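Local coordinates for protein phenylalanyl-tRNA synthetase beta chain (Bacteroides fragilis, PDB 3IG2) that forms the core domain of the beta subunit of a tetrameric ligase that attaches phenylalanine to its tRNA at the expense of ATP, at residues L12-F22 and Y143-L151. Numbering follows the deposited sequence.
Sequences LVAEQLVGCGF and YVENIFKRL
Two helices lying roughly antiparallel on one side of the mixed beta-sheet of this class II synthetase-like domain meet here, Val13 of helix 6-19 packing on Ile147 of helix 134-150. The axes of segments 12-19 and 143-150 approach to 10.3 Å, with 147° between their directions. Nearest the sheet the interface is wholly apolar. Val13 spreads its two methyls: CG1, anti to the backbone N (chi1 169°), lies 4.0 Å from Ile147 CG1, while CG2 sits 3.9 Å from Leu151 CD2. Leu17 CD2 adds a looser touch on Ile147 CD1, and Leu117 of strand 109-121 backs both Leu17 and Ile147.

Where helix 6-19 stops, a Schellman motif with Gly21 at positive phi turns the chain and brings in Phe22. Its ring edge points at one face of Tyr143 in a T-shaped pair, planes at 83°, with CE2 3.8 Å from Tyr143 CE1. Cys20 CB reaches that same ring obliquely.

At the other end, the Arg150 guanidinium lies with a face over Leu12, CZ 3.7 Å from Leu12 CG; bends at chi2 and chi3 swing the guanidinium across Leu12, the two side chains crossing at about a right angle. Its aliphatic part runs past the extended side chain of Gln16 in the opposite direction. Midway, Gln16 OE1 accepts a 2.6 Å hydrogen bond from a water that also donates to Tyr143 O (3.1 Å). The Arg150 of a second subunit hydrogen-bonds Gly19 O, so this helix end also takes part in the assembly.

The interface thus divides its work: an apolar layer toward the sheet, an aromatic pair at one end, and the polar-ended Gln16 and Arg150 on the side away from the sheet, with one water carrying the polar link from the Gln16 amide to Tyr143 O.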
loop_
_atom_site.group_PDB
_atom_site.type_symbol
_atom_site.label_atom_id
_atom_site.label_comp_id
_atom_site.label_asym_id
_atom_site.label_seq_id
_atom_site.Cartn_x
_atom_site.Cartn_y
_atom_site.Cartn_z
ATOM N N LEU B 12 5.661 -17.847 7.038
ATOM C CA LEU B 12 5.943 -16.440 7.304
ATOM C C LEU B 12 6.517 -15.769 6.046
ATOM O O LEU B 12 6.100 -14.670 5.669
ATOM C CB LEU B 12 6.909 -16.320 8.478
ATOM C CG LEU B 12 6.471 -15.860 9.888
ATOM C CD1 LEU B 12 4.945 -15.822 10.159
ATOM C CD2 LEU B 12 7.223 -16.640 10.985
ATOM N N VAL B 13 7.454 -16.451 5.385
ATOM C CA VAL B 13 8.063 -15.918 4.151
ATOM C C VAL B 13 7.069 -15.820 2.998
ATOM O O VAL B 13 7.084 -14.834 2.253
ATOM C CB VAL B 13 9.336 -16.700 3.755
ATOM C CG1 VAL B 13 9.809 -16.325 2.358
ATOM C CG2 VAL B 13 10.460 -16.402 4.772
ATOM N N ALA B 14 6.184 -16.816 2.895
ATOM C CA ALA B 14 5.116 -16.820 1.901
ATOM C C ALA B 14 4.170 -15.646 2.107
ATOM O O ALA B 14 3.816 -14.958 1.137
ATOM C CB ALA B 14 4.348 -18.132 1.933
ATOM N N GLU B 15 3.756 -15.421 3.354
ATOM C CA GLU B 15 2.864 -14.310 3.688
ATOM C C GLU B 15 3.515 -12.972 3.352
ATOM O O GLU B 15 2.853 -12.063 2.828
ATOM C CB GLU B 15 2.454 -14.360 5.163
ATOM C CG GLU B 15 1.709 -15.651 5.555
ATOM C CD GLU B 15 1.202 -15.649 7.003
ATOM O OE1 GLU B 15 1.747 -14.879 7.826
ATOM O OE2 GLU B 15 0.248 -16.403 7.322
ATOM N N GLN B 16 4.814 -12.856 3.643
ATOM C CA GLN B 16 5.550 -11.637 3.350
ATOM C C GLN B 16 5.649 -11.382 1.850
ATOM O O GLN B 16 5.407 -10.263 1.388
ATOM C CB GLN B 16 6.944 -11.697 3.942
ATOM C CG GLN B 16 7.802 -10.509 3.580
ATOM C CD GLN B 16 9.178 -10.617 4.186
ATOM O OE1 GLN B 16 10.151 -10.913 3.492
ATOM N NE2 GLN B 16 9.261 -10.431 5.491
ATOM N N LEU B 17 5.974 -12.423 1.088
ATOM C CA LEU B 17 6.070 -12.299 -0.362
ATOM C C LEU B 17 4.716 -11.970 -0.999
ATOM O O LEU B 17 4.649 -11.104 -1.881
ATOM C CB LEU B 17 6.690 -13.565 -0.985
ATOM C CG LEU B 17 8.172 -13.778 -0.669
ATOM C CD1 LEU B 17 8.676 -15.153 -1.097
ATOM C CD2 LEU B 17 9.011 -12.667 -1.318
ATOM N N VAL B 18 3.650 -12.636 -0.547
ATOM C CA VAL B 18 2.296 -12.366 -1.056
ATOM C C VAL B 18 1.956 -10.910 -0.734
ATOM O O VAL B 18 1.445 -10.190 -1.576
ATOM C CB VAL B 18 1.230 -13.363 -0.480
ATOM C CG1 VAL B 18 -0.210 -12.930 -0.842
ATOM C CG2 VAL B 18 1.492 -14.785 -0.997
ATOM N N GLY B 19 2.302 -10.467 0.475
ATOM C CA GLY B 19 2.103 -9.071 0.876
ATOM C C GLY B 19 2.781 -8.091 -0.087
ATOM O O GLY B 19 2.308 -6.971 -0.267
ATOM N N CYS B 20 3.884 -8.513 -0.705
ATOM C CA CYS B 20 4.653 -7.665 -1.614
ATOM C C CYS B 20 4.230 -7.838 -3.066
ATOM O O CYS B 20 4.920 -7.372 -3.986
ATOM C CB CYS B 20 6.157 -7.942 -1.462
ATOM S SG CYS B 20 6.803 -7.383 0.095
ATOM N N GLY B 21 3.099 -8.503 -3.281
ATOM C CA GLY B 21 2.572 -8.671 -4.639
ATOM C C GLY B 21 3.085 -9.905 -5.383
ATOM O O GLY B 21 2.889 -10.006 -6.596
ATOM N N PHE B 22 3.735 -10.844 -4.687
ATOM C CA PHE B 22 4.115 -12.114 -5.328
ATOM C C PHE B 22 2.927 -13.050 -5.335
ATOM O O PHE B 22 2.078 -12.979 -4.442
ATOM C CB PHE B 22 5.250 -12.825 -4.574
ATOM C CG PHE B 22 6.613 -12.268 -4.832
ATOM C CD1 PHE B 22 7.520 -12.978 -5.593
ATOM C CD2 PHE B 22 7.000 -11.035 -4.291
ATOM C CE1 PHE B 22 8.804 -12.479 -5.830
ATOM C CE2 PHE B 22 8.300 -10.519 -4.516
ATOM C CZ PHE B 22 9.194 -11.240 -5.273
ATOM N N TYR B 143 14.296 -7.917 -1.627
ATOM C CA TYR B 143 13.398 -9.027 -1.293
ATOM C C TYR B 143 14.188 -10.125 -0.567
ATOM O O TYR B 143 13.726 -10.710 0.413
ATOM C CB TYR B 143 12.674 -9.582 -2.543
ATOM C CG TYR B 143 11.755 -8.604 -3.275
ATOM C CD1 TYR B 143 10.574 -8.140 -2.681
ATOM C CD2 TYR B 143 12.059 -8.167 -4.572
ATOM C CE1 TYR B 143 9.735 -7.246 -3.363
ATOM C CE2 TYR B 143 11.230 -7.276 -5.255
ATOM C CZ TYR B 143 10.071 -6.829 -4.649
ATOM O OH TYR B 143 9.265 -5.958 -5.348
ATOM N N VAL B 144 15.399 -10.393 -1.032
ATOM C CA VAL B 144 16.265 -11.402 -0.413
ATOM C C VAL B 144 16.656 -10.960 1.002
ATOM O O VAL B 144 16.614 -11.752 1.927
ATOM C CB VAL B 144 17.498 -11.772 -1.307
ATOM C CG1 VAL B 144 18.373 -12.830 -0.507
ATOM C CG2 VAL B 144 17.110 -12.287 -2.696
ATOM N N GLU B 145 16.982 -9.679 1.172
ATOM C CA GLU B 145 17.426 -9.158 2.479
ATOM C C GLU B 145 16.305 -9.308 3.510
ATOM O O GLU B 145 16.533 -9.702 4.656
ATOM C CB GLU B 145 17.847 -7.699 2.382
ATOM C CG GLU B 145 17.847 -7.018 3.764
ATOM C CD GLU B 145 18.701 -5.797 3.853
ATOM O OE1 GLU B 145 19.065 -5.214 2.827
ATOM O OE2 GLU B 145 19.012 -5.396 4.994
ATOM N N ASN B 146 15.078 -9.027 3.077
ATOM C CA ASN B 146 13.927 -9.059 3.975
ATOM C C ASN B 146 13.511 -10.476 4.327
ATOM O O ASN B 146 13.014 -10.736 5.440
ATOM C CB ASN B 146 12.787 -8.225 3.403
ATOM C CG ASN B 146 13.055 -6.742 3.544
ATOM O OD1 ASN B 146 13.671 -6.311 4.531
ATOM N ND2 ASN B 146 12.614 -5.951 2.561
ATOM N N ILE B 147 13.755 -11.396 3.399
ATOM C CA ILE B 147 13.620 -12.816 3.702
ATOM C C ILE B 147 14.644 -13.208 4.754
ATOM O O ILE B 147 14.285 -13.841 5.761
ATOM C CB ILE B 147 13.752 -13.717 2.457
ATOM C CG1 ILE B 147 12.521 -13.554 1.572
ATOM C CG2 ILE B 147 13.813 -15.170 2.869
ATOM C CD1 ILE B 147 12.699 -14.095 0.185
ATOM N N PHE B 148 15.903 -12.831 4.551
ATOM C CA PHE B 148 16.923 -13.132 5.557
ATOM C C PHE B 148 16.546 -12.593 6.944
ATOM O O PHE B 148 16.678 -13.305 7.935
ATOM C CB PHE B 148 18.303 -12.627 5.151
ATOM C CG PHE B 148 18.904 -13.357 3.985
ATOM C CD1 PHE B 148 18.421 -14.606 3.580
ATOM C CD2 PHE B 148 19.987 -12.820 3.317
ATOM C CE1 PHE B 148 18.997 -15.280 2.541
ATOM C CE2 PHE B 148 20.562 -13.496 2.261
ATOM C CZ PHE B 148 20.065 -14.739 1.875
ATOM N N LYS B 149 16.089 -11.346 7.012
ATOM C CA LYS B 149 15.669 -10.740 8.272
ATOM C C LYS B 149 14.545 -11.526 8.923
ATOM O O LYS B 149 14.534 -11.713 10.149
ATOM C CB LYS B 149 15.217 -9.298 8.050
ATOM C CG LYS B 149 16.359 -8.371 7.771
ATOM C CD LYS B 149 15.881 -6.947 7.522
ATOM C CE LYS B 149 17.035 -5.974 7.677
ATOM N NZ LYS B 149 16.659 -4.569 7.321
ATOM N N ARG B 150 13.605 -11.984 8.086
ATOM C CA ARG B 150 12.459 -12.747 8.538
ATOM C C ARG B 150 12.934 -14.054 9.163
ATOM O O ARG B 150 12.338 -14.540 10.123
ATOM C CB ARG B 150 11.498 -12.998 7.373
ATOM C CG ARG B 150 10.123 -13.548 7.752
ATOM C CD ARG B 150 9.804 -13.259 9.198
ATOM N NE ARG B 150 8.496 -12.664 9.350
ATOM C CZ ARG B 150 7.902 -12.463 10.521
ATOM N NH1 ARG B 150 8.520 -12.802 11.646
ATOM N NH2 ARG B 150 6.694 -11.921 10.562
ATOM N N LEU B 151 14.036 -14.596 8.645
ATOM C CA LEU B 151 14.583 -15.845 9.187
ATOM C C LEU B 151 15.494 -15.571 10.376
ATOM O O LEU B 151 16.060 -16.485 10.936
ATOM C CB LEU B 151 15.313 -16.656 8.105
ATOM C CG LEU B 151 14.543 -16.956 6.789
ATOM C CD1 LEU B 151 15.401 -17.637 5.710
ATOM C CD2 LEU B 151 13.304 -17.803 7.048
HETATM O O HOH W 1 10.752 -10.112 1.046
#